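Local coordinates for Glyco_hydro_cc domain-containing protein (Blastomyces gilchristii, PDB 6UB0) that probably hydrolyses beta-1,3-glucans as a curdlan-specific exo-beta-1,3-glucanase of glycoside hydrolase family 128, and binds laminaribiose at its -2 and -1 subsites, at residues 109-114 / 139-144. Sequence-based numbering, arbitrary orientation.
With GLC (alpha-D-glucopyranose), chain B.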
# COMPACT_ATOMS: atom_id res chain seq x y z
N PRO A 109 1.86 -2.39 -8.93
CA PRO A 109 3.06 -2.57 -8.10
C PRO A 109 3.25 -1.25 -7.36
O PRO A 109 2.96 -0.15 -7.87
CB PRO A 109 4.16 -2.86 -9.13
CG PRO A 109 3.39 -3.31 -10.35
CD PRO A 109 2.19 -2.40 -10.37
N ALA A 110 3.78 -1.35 -6.14
CA ALA A 110 3.95 -0.22 -5.21
C ALA A 110 5.40 0.28 -5.30
O ALA A 110 6.30 -0.53 -5.05
CB ALA A 110 3.69 -0.63 -3.78
N VAL A 111 5.61 1.48 -5.80
CA VAL A 111 7.00 2.01 -5.92
C VAL A 111 7.42 2.74 -4.65
O VAL A 111 6.60 3.36 -4.00
CB VAL A 111 7.17 2.84 -7.19
CG1 VAL A 111 7.08 1.89 -8.36
CG2 VAL A 111 6.17 3.97 -7.29
N SER A 112 8.74 2.87 -4.49
CA SER A 112 9.39 3.73 -3.46
C SER A 112 9.22 5.20 -3.84
O SER A 112 8.60 5.51 -4.87
CB SER A 112 10.85 3.34 -3.22
OG SER A 112 11.72 3.81 -4.26
N ASN A 113 9.72 6.08 -2.99
CA ASN A 113 9.75 7.54 -3.24
C ASN A 113 11.13 7.94 -3.76
O ASN A 113 11.41 9.15 -3.69
CB ASN A 113 9.33 8.35 -2.01
CG ASN A 113 10.29 8.27 -0.85
OD1 ASN A 113 10.42 7.25 -0.19
ND2 ASN A 113 10.91 9.41 -0.54
N GLY A 114 11.95 6.96 -4.17
CA GLY A 114 13.23 7.15 -4.89
C GLY A 114 13.01 8.01 -6.12
O GLY A 114 11.88 8.02 -6.64
N LEU A 139 -3.15 2.94 -8.21
CA LEU A 139 -1.67 2.90 -8.00
C LEU A 139 -1.42 2.67 -6.52
O LEU A 139 -2.09 3.26 -5.72
CB LEU A 139 -1.00 4.21 -8.41
CG LEU A 139 -1.19 4.69 -9.85
CD1 LEU A 139 -0.21 5.82 -10.17
CD2 LEU A 139 -0.99 3.55 -10.83
N ALA A 140 -0.38 1.89 -6.21
CA ALA A 140 0.14 1.74 -4.85
C ALA A 140 1.47 2.50 -4.85
O ALA A 140 2.29 2.30 -5.78
CB ALA A 140 0.30 0.29 -4.49
N VAL A 141 1.70 3.36 -3.86
CA VAL A 141 3.00 4.06 -3.68
C VAL A 141 3.44 4.06 -2.20
O VAL A 141 2.61 3.87 -1.28
CB VAL A 141 2.88 5.52 -4.15
CG1 VAL A 141 2.45 5.59 -5.64
CG2 VAL A 141 1.99 6.31 -3.21
N HIS A 142 4.71 4.32 -1.98
CA HIS A 142 5.33 4.34 -0.63
C HIS A 142 6.13 5.63 -0.42
O HIS A 142 6.82 5.96 -1.38
CB HIS A 142 6.36 3.27 -0.51
CG HIS A 142 5.85 1.90 -0.52
ND1 HIS A 142 6.69 0.86 -0.55
CD2 HIS A 142 4.59 1.40 -0.52
CE1 HIS A 142 6.01 -0.26 -0.49
NE2 HIS A 142 4.70 0.02 -0.49
N TRP A 143 6.14 6.23 0.78
CA TRP A 143 7.01 7.39 1.09
C TRP A 143 7.64 7.20 2.48
O TRP A 143 6.86 7.01 3.44
CB TRP A 143 6.24 8.70 0.95
CG TRP A 143 7.14 9.87 1.14
CD1 TRP A 143 7.90 10.49 0.19
CD2 TRP A 143 7.49 10.47 2.39
NE1 TRP A 143 8.63 11.50 0.76
CE2 TRP A 143 8.41 11.51 2.11
CE3 TRP A 143 7.10 10.25 3.71
CZ2 TRP A 143 8.90 12.33 3.12
CZ3 TRP A 143 7.58 11.07 4.70
CH2 TRP A 143 8.49 12.10 4.41
N HIS A 144 8.97 7.11 2.57
CA HIS A 144 9.74 7.10 3.83
C HIS A 144 10.70 8.29 3.80
O HIS A 144 11.28 8.58 2.76
CB HIS A 144 10.56 5.83 4.02
CG HIS A 144 9.74 4.57 4.07
ND1 HIS A 144 9.70 3.77 5.21
CD2 HIS A 144 8.99 3.97 3.14
CE1 HIS A 144 8.92 2.73 4.99
NE2 HIS A 144 8.47 2.84 3.73
C1 GLC B . 10.13 -0.55 2.37
C2 GLC B . 9.90 -2.04 2.07
C3 GLC B . 10.23 -2.91 3.29
C4 GLC B . 11.64 -2.54 3.81
C5 GLC B . 11.81 -1.05 3.99
C6 GLC B . 13.19 -0.59 4.49
O1 GLC B . 9.35 -0.07 3.48
O2 GLC B . 8.56 -2.42 1.66
O3 GLC B . 10.12 -4.28 2.92
O4 GLC B . 11.79 -3.08 5.08
O5 GLC B . 11.53 -0.44 2.73
O6 GLC B . 14.11 -1.49 3.95
O HOH W 1 13.09 10.28 1.80
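N113 reaches from the loop after strand 105-111 to W143 and H144 on strand 138-146. The two strands are parallel neighbours, joined by helix 119-130 in a beta-alpha-beta unit of the TIM-barrel fold. Over 109-111 and 139-144 their axes run 27° apart. The backbone bond from H142 N to V111 O is 2.9 Å long. Where the first strand gives way to loop, the amide of N113 takes over the pairing. Its OD1 accepts from H144 N at 3.1 Å. The bond is nearly straight, but the N-H arrives from above the carbonyl plane. ND2 makes a weak bond to H144 O, so the amide spans both backbone polar atoms of one residue. The same amide meets W143 obliquely at the CD1-NE1 side, its plane turned 49° from the indole, with ND2 3.3 Å from CD1. With CG anti to the backbone N (chi1 -175°), the W143 indole swings to the N113 side, where CD1 meets the amide; NE1 bonds to D152 of helix 150-166.

The two histidines line the glycan pocket. H142 sets its imidazole beside A110, with NE2 3.5 Å from the methyl CB; ND1 is held by E75. A110 CB also packs on A140 CB, at 3.6 Å. H144 bonds through ND1 to E178 and through NE2 to E176, which fixes the rotation of its ring. The H144 ring also meets F209 edge-to-face. H144 NE2 lies 3.1 Å from O1 of the bound glucose. A water donates to H144 O at 2.7 Å and accepts weakly from N113 ND2.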